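Local structure of thioesterase (Pseudomonas aeruginosa, 3QY3) at residues P78-S83 against G130-V135; Q54-A59 against V97-Y102. The protein probably hydrolyses fatty acyl-CoA thioesters and belongs to the hotdog-fold thioesterases, here assembled from four copies of the chain. All coordinates share one frame; numbering follows the deposited sequence.

Contact 1: P78-S83 against G130-V135; sequences PVVLQS and GHCKLV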
ATOM      1  N   PRO A  78      16.482  -7.133 -14.602  1.00 32.58           N
ATOM      2  CA  PRO A  78      16.131  -8.248 -13.726  1.00 30.92           C
ATOM      3  C   PRO A  78      14.625  -8.330 -13.509  1.00 30.02           C
ATOM      4  O   PRO A  78      13.942  -7.304 -13.352  1.00 29.35           O
ATOM      5  CB  PRO A  78      16.872  -7.925 -12.431  1.00 30.66           C
ATOM      6  CG  PRO A  78      16.966  -6.395 -12.426  1.00 31.51           C
ATOM      7  CD  PRO A  78      17.059  -5.982 -13.873  1.00 32.49           C
ATOM      8  N   VAL A  79      14.119  -9.557 -13.526  1.00 29.24           N
ATOM      9  CA  VAL A  79      12.733  -9.835 -13.232  1.00 28.40           C
ATOM     10  C   VAL A  79      12.692 -10.851 -12.088  1.00 27.00           C
ATOM     11  O   VAL A  79      13.468 -11.807 -12.086  1.00 27.93           O
ATOM     12  CB  VAL A  79      12.011 -10.385 -14.495  1.00 29.85           C
ATOM     13  CG1 VAL A  79      10.590 -10.751 -14.175  1.00 32.73           C
ATOM     14  CG2 VAL A  79      12.025  -9.322 -15.561  1.00 33.29           C
ATOM     15  N   VAL A  80      11.836 -10.597 -11.101  1.00 24.06           N
ATOM     16  CA  VAL A  80      11.636 -11.543 -10.029  1.00 22.71           C
ATOM     17  C   VAL A  80      10.858 -12.811 -10.518  1.00 22.27           C
ATOM     18  O   VAL A  80       9.723 -12.729 -10.970  1.00 23.01           O
ATOM     19  CB  VAL A  80      10.935 -10.886  -8.826  1.00 23.38           C
ATOM     20  CG1 VAL A  80      10.709 -11.919  -7.758  1.00 22.71           C
ATOM     21  CG2 VAL A  80      11.790  -9.719  -8.266  1.00 25.60           C
ATOM     22  N   LEU A  81      11.487 -13.977 -10.376  1.00 20.68           N
ATOM     23  CA  LEU A  81      10.852 -15.236 -10.715  1.00 21.30           C
ATOM     24  C   LEU A  81      10.192 -15.847  -9.481  1.00 20.86           C
ATOM     25  O   LEU A  81       9.165 -16.504  -9.588  1.00 18.80           O
ATOM     26  CB  LEU A  81      11.893 -16.241 -11.248  1.00 22.36           C
ATOM     27  CG  LEU A  81      11.454 -17.679 -11.553  1.00 25.54           C
ATOM     28  CD1 LEU A  81      10.239 -17.699 -12.467  1.00 26.82           C
ATOM     29  CD2 LEU A  81      12.625 -18.508 -12.191  1.00 32.29           C
ATOM     30  N   GLN A  82      10.857 -15.724  -8.343  1.00 22.43           N
ATOM     31  CA  GLN A  82      10.386 -16.368  -7.142  1.00 22.39           C
ATOM     32  C   GLN A  82      10.807 -15.618  -5.877  1.00 22.95           C
ATOM     33  O   GLN A  82      11.941 -15.109  -5.776  1.00 22.01           O
ATOM     34  CB  GLN A  82      10.891 -17.796  -7.112  1.00 23.40           C
ATOM     35  CG  GLN A  82      10.340 -18.575  -5.927  1.00 26.83           C
ATOM     36  CD  GLN A  82      10.888 -19.966  -5.916  1.00 31.27           C
ATOM     37  OE1 GLN A  82      11.919 -20.196  -5.291  1.00 29.77           O
ATOM     38  NE2 GLN A  82      10.229 -20.887  -6.606  1.00 26.44           N
ATOM     39  N   SER A  83       9.901 -15.590  -4.903  1.00 22.67           N
ATOM     40  CA  SER A  83      10.192 -15.018  -3.605  1.00 24.01           C
ATOM     41  C   SER A  83       9.866 -15.995  -2.542  1.00 24.31           C
ATOM     42  O   SER A  83       8.769 -16.543  -2.571  1.00 24.02           O
ATOM     43  CB  SER A  83       9.272 -13.784  -3.339  1.00 25.58           C
ATOM     44  OG  SER A  83       9.630 -12.688  -4.240  1.00 30.37           O
ATOM     45  N   GLY A 130      15.109 -15.366   3.715  1.00 19.96           N
ATOM     46  CA  GLY A 130      14.624 -16.076   2.569  1.00 20.27           C
ATOM     47  C   GLY A 130      15.507 -15.816   1.343  1.00 20.85           C
ATOM     48  O   GLY A 130      16.720 -15.577   1.447  1.00 19.63           O
ATOM     49  N   HIS A 131      14.877 -15.784   0.181  1.00 20.89           N
ATOM     50  CA  HIS A 131      15.606 -15.485  -1.051  1.00 22.16           C
ATOM     51  C   HIS A 131      14.639 -14.937  -2.102  1.00 21.87           C
ATOM     52  O   HIS A 131      13.389 -15.073  -1.950  1.00 21.41           O
ATOM     53  CB  HIS A 131      16.350 -16.729  -1.597  1.00 24.63           C
ATOM     54  CG  HIS A 131      15.437 -17.731  -2.211  1.00 29.17           C
ATOM     55  ND1 HIS A 131      15.264 -18.983  -1.682  1.00 30.98           N
ATOM     56  CD2 HIS A 131      14.580 -17.645  -3.271  1.00 31.04           C
ATOM     57  CE1 HIS A 131      14.391 -19.647  -2.414  1.00 32.67           C
ATOM     58  NE2 HIS A 131      13.932 -18.851  -3.360  1.00 31.25           N
ATOM     59  N   CYS A 132      15.250 -14.342  -3.149  1.00 22.60           N
ATOM     60  CA  CYS A 132      14.589 -13.841  -4.335  0.60 22.06           C
ATOM     61  C   CYS A 132      15.395 -14.341  -5.540  1.00 24.16           C
ATOM     62  O   CYS A 132      16.613 -13.984  -5.667  1.00 25.56           O
ATOM     63  CB  CYS A 132      14.562 -12.290  -4.275  0.60 22.58           C
ATOM     64  SG  CYS A 132      13.706 -11.438  -5.567  0.60 23.59           S
ATOM     65  N   LYS A 133      14.763 -15.122  -6.401  1.00 22.99           N
ATOM     66  CA  LYS A 133      15.403 -15.565  -7.628  0.60 24.82           C
ATOM     67  C   LYS A 133      15.093 -14.565  -8.714  1.00 23.90           C
ATOM     68  O   LYS A 133      13.933 -14.314  -8.977  1.00 24.61           O
ATOM     69  CB  LYS A 133      14.880 -16.933  -8.024  0.60 26.01           C
ATOM     70  CG  LYS A 133      15.036 -17.982  -6.929  0.60 29.11           C
ATOM     71  CD  LYS A 133      14.619 -19.378  -7.434  0.60 33.00           C
ATOM     72  CE  LYS A 133      15.176 -20.495  -6.530  0.60 35.73           C
ATOM     73  NZ  LYS A 133      14.362 -21.760  -6.546  0.60 38.46           N
ATOM     74  N   LEU A 134      16.134 -14.006  -9.324  1.00 24.90           N
ATOM     75  CA  LEU A 134      16.008 -13.053 -10.381  1.00 25.40           C
ATOM     76  C   LEU A 134      16.498 -13.706 -11.661  1.00 26.45           C
ATOM     77  O   LEU A 134      17.437 -14.511 -11.648  1.00 28.77           O
ATOM     78  CB  LEU A 134      16.900 -11.822 -10.081  1.00 25.32           C
ATOM     79  CG  LEU A 134      16.733 -11.056  -8.753  1.00 26.77           C
ATOM     80  CD1 LEU A 134      18.047 -10.268  -8.533  1.00 31.67           C
ATOM     81  CD2 LEU A 134      15.506 -10.157  -8.869  1.00 27.18           C
ATOM     82  N   VAL A 135      15.845 -13.341 -12.753  1.00 26.93           N
ATOM     83  CA  VAL A 135      16.271 -13.733 -14.082  0.60 28.58           C
ATOM     84  C   VAL A 135      16.400 -12.443 -14.920  1.00 29.70           C
ATOM     85  O   VAL A 135      15.546 -11.546 -14.826  1.00 28.54           O
ATOM     86  CB  VAL A 135      15.280 -14.769 -14.716  0.60 29.36           C
ATOM     87  CG1 VAL A 135      15.219 -16.081 -13.900  0.60 28.35           C
ATOM     88  CG2 VAL A 135      13.851 -14.203 -14.851  0.60 28.50           C
TER
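Gln82 runs alongside Lys133, both rising from the sheet face they share with Val79 and Val135, and its tip turns to the His131 ring. Its CB and the aliphatic part of the lysine lie side by side. With CG anti to the backbone N (chi1 -175°) and the chain extended, CD is carried out to the level of the imidazole. Gln82 OE1 accepts a hydrogen bond from His131 NE2 at 3.1 Å, on a lone pair and in the imidazole plane. Lys133 NZ also approaches OE1, from above the carbonyl plane, but the lysine has a second conformer and this bond is doubtful. Gln82 NE2 bonds instead to Thr86 of the second subunit, so both ends of the amide are held. Beneath it a classic beta bulge sets Leu81 and Gln82 against Lys133: Leu81 N donates to Lys133 O at 2.8 Å, Gln82 N only weakly. Before the bulge, Val79 N bonds to Val135 O at 2.8 Å. On the other face, Val80 CG2 packs 3.8 Å from Leu134 CD2. That face lies over helix 51-66, where Val80 meets Arg60 and Ser83 meets Phe53. Strand 110-119 flanks 130-135, and Gln82 and Ser83 pair with a strand of the second subunit, continuing the antiparallel sheet.

Contact 2: Q54-A59 against V97-Y102; sequences QYLEEA and VVVELY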
ATOM      1  N   GLN A  54       7.990  -5.440   0.237  1.00 17.38           N
ATOM      2  CA  GLN A  54       8.320  -4.093  -0.211  1.00 17.21           C
ATOM      3  C   GLN A  54       9.680  -3.696   0.317  1.00 15.84           C
ATOM      4  O   GLN A  54      10.445  -3.003  -0.389  1.00 16.27           O
ATOM      5  CB  GLN A  54       7.260  -3.085   0.195  1.00 16.16           C
ATOM      6  CG  GLN A  54       7.535  -1.732  -0.325  1.00 18.38           C
ATOM      7  CD  GLN A  54       6.330  -0.765  -0.263  1.00 21.99           C
ATOM      8  OE1 GLN A  54       6.114  -0.037   0.726  1.00 19.61           O
ATOM      9  NE2 GLN A  54       5.545  -0.735  -1.360  1.00 21.56           N
ATOM     10  N   TYR A  55       9.947  -4.032   1.581  1.00 16.04           N
ATOM     11  CA  TYR A  55      11.275  -3.780   2.139  1.00 16.13           C
ATOM     12  C   TYR A  55      12.377  -4.461   1.351  1.00 16.71           C
ATOM     13  O   TYR A  55      13.404  -3.815   0.989  1.00 16.77           O
ATOM     14  CB  TYR A  55      11.347  -4.171   3.621  1.00 17.20           C
ATOM     15  CG  TYR A  55      10.332  -3.560   4.565  1.00 16.60           C
ATOM     16  CD1 TYR A  55       9.668  -2.407   4.263  1.00 17.19           C
ATOM     17  CD2 TYR A  55      10.094  -4.134   5.807  1.00 18.34           C
ATOM     18  CE1 TYR A  55       8.671  -1.846   5.131  1.00 17.17           C
ATOM     19  CE2 TYR A  55       9.191  -3.549   6.704  1.00 17.79           C
ATOM     20  CZ  TYR A  55       8.507  -2.404   6.361  1.00 17.42           C
ATOM     21  OH  TYR A  55       7.599  -1.946   7.278  1.00 17.17           O
ATOM     22  N   LEU A  56      12.128  -5.718   0.985  1.00 16.79           N
ATOM     23  CA  LEU A  56      13.090  -6.508   0.177  1.00 17.65           C
ATOM     24  C   LEU A  56      13.247  -5.903  -1.218  1.00 17.02           C
ATOM     25  O   LEU A  56      14.359  -5.728  -1.721  1.00 17.67           O
ATOM     26  CB  LEU A  56      12.650  -7.957   0.079  1.00 17.32           C
ATOM     27  CG  LEU A  56      12.738  -8.721   1.392  1.00 20.13           C
ATOM     28  CD1 LEU A  56      11.998 -10.051   1.208  1.00 19.61           C
ATOM     29  CD2 LEU A  56      14.167  -8.950   1.882  1.00 20.31           C
ATOM     30  N   GLU A  57      12.113  -5.486  -1.824  1.00 15.68           N
ATOM     31  CA  GLU A  57      12.173  -4.762  -3.080  1.00 16.55           C
ATOM     32  C   GLU A  57      12.987  -3.495  -3.012  1.00 17.06           C
ATOM     33  O   GLU A  57      13.838  -3.270  -3.880  1.00 17.55           O
ATOM     34  CB  GLU A  57      10.750  -4.377  -3.518  1.00 16.88           C
ATOM     35  CG  GLU A  57      10.648  -3.576  -4.781  1.00 17.60           C
ATOM     36  CD  GLU A  57       9.224  -3.189  -5.001  1.00 18.68           C
ATOM     37  OE1 GLU A  57       8.752  -2.273  -4.296  1.00 17.36           O
ATOM     38  OE2 GLU A  57       8.541  -3.842  -5.785  1.00 19.12           O
ATOM     39  N   GLU A  58      12.765  -2.689  -1.975  1.00 17.83           N
ATOM     40  CA  GLU A  58      13.542  -1.454  -1.795  1.00 19.07           C
ATOM     41  C   GLU A  58      15.052  -1.732  -1.691  1.00 18.30           C
ATOM     42  O   GLU A  58      15.867  -1.025  -2.302  1.00 18.41           O
ATOM     43  CB  GLU A  58      13.027  -0.662  -0.618  1.00 19.60           C
ATOM     44  CG  GLU A  58      13.661   0.712  -0.577  1.00 19.04           C
ATOM     45  CD  GLU A  58      13.263   1.608  -1.780  1.00 20.92           C
ATOM     46  OE1 GLU A  58      12.265   1.269  -2.483  1.00 21.62           O
ATOM     47  OE2 GLU A  58      13.926   2.640  -1.977  1.00 22.12           O
ATOM     48  N   ALA A  59      15.398  -2.778  -0.969  1.00 18.52           N
ATOM     49  CA  ALA A  59      16.810  -3.127  -0.778  1.00 19.58           C
ATOM     50  C   ALA A  59      17.408  -3.520  -2.119  1.00 19.85           C
ATOM     51  O   ALA A  59      18.536  -3.073  -2.465  1.00 20.01           O
ATOM     52  CB  ALA A  59      16.965  -4.228   0.234  1.00 19.18           C
ATOM     53  N   VAL A  97      14.086  -1.301   9.574  1.00 20.87           N
ATOM     54  CA  VAL A  97      14.421  -2.645   9.157  1.00 19.63           C
ATOM     55  C   VAL A  97      15.752  -2.603   8.416  1.00 20.19           C
ATOM     56  O   VAL A  97      15.978  -1.740   7.609  1.00 21.75           O
ATOM     57  CB  VAL A  97      13.314  -3.276   8.275  1.00 19.93           C
ATOM     58  CG1 VAL A  97      13.820  -4.547   7.564  1.00 19.36           C
ATOM     59  CG2 VAL A  97      12.058  -3.571   9.157  1.00 18.55           C
ATOM     60  N   VAL A  98      16.615  -3.569   8.692  1.00 21.01           N
ATOM     61  CA  VAL A  98      17.892  -3.697   8.043  1.00 21.98           C
ATOM     62  C   VAL A  98      17.778  -4.925   7.202  1.00 22.35           C
ATOM     63  O   VAL A  98      17.480  -6.035   7.682  1.00 22.56           O
ATOM     64  CB  VAL A  98      19.103  -3.806   9.069  1.00 24.27           C
ATOM     65  CG1 VAL A  98      20.426  -4.041   8.348  1.00 25.15           C
ATOM     66  CG2 VAL A  98      19.204  -2.497   9.907  1.00 24.89           C
ATOM     67  N   VAL A  99      17.975  -4.723   5.914  1.00 20.77           N
ATOM     68  CA  VAL A  99      17.921  -5.796   4.951  1.00 20.69           C
ATOM     69  C   VAL A  99      19.347  -6.081   4.455  1.00 19.84           C
ATOM     70  O   VAL A  99      20.018  -5.217   3.853  1.00 21.24           O
ATOM     71  CB  VAL A  99      17.107  -5.426   3.695  1.00 20.41           C
ATOM     72  CG1 VAL A  99      17.117  -6.629   2.705  1.00 19.20           C
ATOM     73  CG2 VAL A  99      15.611  -5.106   4.075  1.00 21.34           C
ATOM     74  N   GLU A 100      19.845  -7.267   4.729  1.00 20.87           N
ATOM     75  CA  GLU A 100      21.106  -7.741   4.171  1.00 21.64           C
ATOM     76  C   GLU A 100      20.849  -8.664   2.988  1.00 21.70           C
ATOM     77  O   GLU A 100      20.084  -9.642   3.119  1.00 21.92           O
ATOM     78  CB  GLU A 100      21.901  -8.530   5.221  1.00 24.61           C
ATOM     79  CG  GLU A 100      22.259  -7.695   6.445  1.00 25.30           C
ATOM     80  CD  GLU A 100      22.949  -8.488   7.551  1.00 34.51           C
ATOM     81  OE1 GLU A 100      22.747  -9.693   7.687  1.00 36.61           O
ATOM     82  OE2 GLU A 100      23.673  -7.869   8.306  1.00 39.71           O
ATOM     83  N   LEU A 101      21.458  -8.316   1.848  1.00 22.11           N
ATOM     84  CA  LEU A 101      21.436  -9.114   0.642  1.00 21.51           C
ATOM     85  C   LEU A 101      22.784  -9.816   0.413  1.00 23.31           C
ATOM     86  O   LEU A 101      23.853  -9.180   0.374  1.00 23.71           O
ATOM     87  CB  LEU A 101      21.104  -8.249  -0.546  1.00 20.45           C
ATOM     88  CG  LEU A 101      19.770  -7.472  -0.557  1.00 19.54           C
ATOM     89  CD1 LEU A 101      19.680  -6.594  -1.841  1.00 21.16           C
ATOM     90  CD2 LEU A 101      18.590  -8.441  -0.391  1.00 18.72           C
ATOM     91  N   TYR A 102      22.683 -11.128   0.221  1.00 23.23           N
ATOM     92  CA  TYR A 102      23.836 -12.023   0.003  1.00 23.99           C
ATOM     93  C   TYR A 102      23.764 -12.680  -1.362  1.00 24.34           C
ATOM     94  O   TYR A 102      22.707 -13.015  -1.854  1.00 23.68           O
ATOM     95  CB  TYR A 102      23.886 -13.125   1.084  1.00 25.21           C
ATOM     96  CG  TYR A 102      24.140 -12.572   2.471  1.00 26.81           C
ATOM     97  CD1 TYR A 102      25.435 -12.393   2.940  1.00 29.73           C
ATOM     98  CD2 TYR A 102      23.080 -12.247   3.317  1.00 28.36           C
ATOM     99  CE1 TYR A 102      25.671 -11.919   4.224  1.00 34.27           C
ATOM    100  CE2 TYR A 102      23.324 -11.741   4.596  1.00 28.53           C
ATOM    101  CZ  TYR A 102      24.595 -11.565   5.027  1.00 30.13           C
ATOM    102  OH  TYR A 102      24.806 -11.072   6.300  1.00 35.68           O
TER
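Ala59 and Val99 bring the helix and the strand together most closely: Ala59 CB lies 3.4 Å from Val99 CG1, tighter than usual for two carbons, and the small methyl lets the backbones come within 6.4 Å at the CA atoms of Ala59 and Val99. The aliphatic contacts spread from this pair. Val99 CG1, placed anti to the backbone N (chi1 179°), also meets Leu56 CD2 at 3.8 Å, where the leucine crosses the valine at about a right angle. Farther along the strand, Leu101 CD1 lies 4.2 Å from Ala59 CB. Two side-chain carbons of the strand rest against backbone carbonyls of the helix: Val99 CG2 is 4.0 Å from Tyr55 O, and Leu101 CD1 is 3.8 Å from Ala59 O. The aromatic contribution comes from Tyr55, whose CE2 is 3.8 Å from Val97 CG2; the valine meets the ring obliquely. Polar groups lie at the margins. Tyr55 OH is hydrogen-bonded to Asp40, which ties the far end of the ring, and Glu58 and Gln54 hydrogen-bond to Trp38 and Arg37 of the third subunit. The axes of segments 54-59 and 97-102 meet at 57°; helix 51-66 is the central helix that the antiparallel sheet of a hotdog fold wraps. Strands 28-35 and 110-119 flank 96-106 and add to the buried apolar packing, Ala32 and Ile34 against Ala59 and Tyr55, Leu117 against Leu56, Val97 and Val99.

Overall arrangement
Contacts 1 and 2 belong to one hotdog domain and use the same curved sheet: contact 1 joins strands 76-87 and 128-138, whereas contact 2 seats helix 51-66 on strand 96-106. Strand 110-119 lies between 96-106 and 128-138 and so bridges the two. Their centres are about 13 Å apart and their nearest atoms about 6 Å, without touching; helix 51-66 spans the gap, since its Arg60 and Phe53 reach the strands of contact 1. Both contacts also approach the second subunit, and contact 2 the third. In hotdog thioesterases the active site generally lies at a subunit interface, and both contacts lie near one; which residues act here is not established.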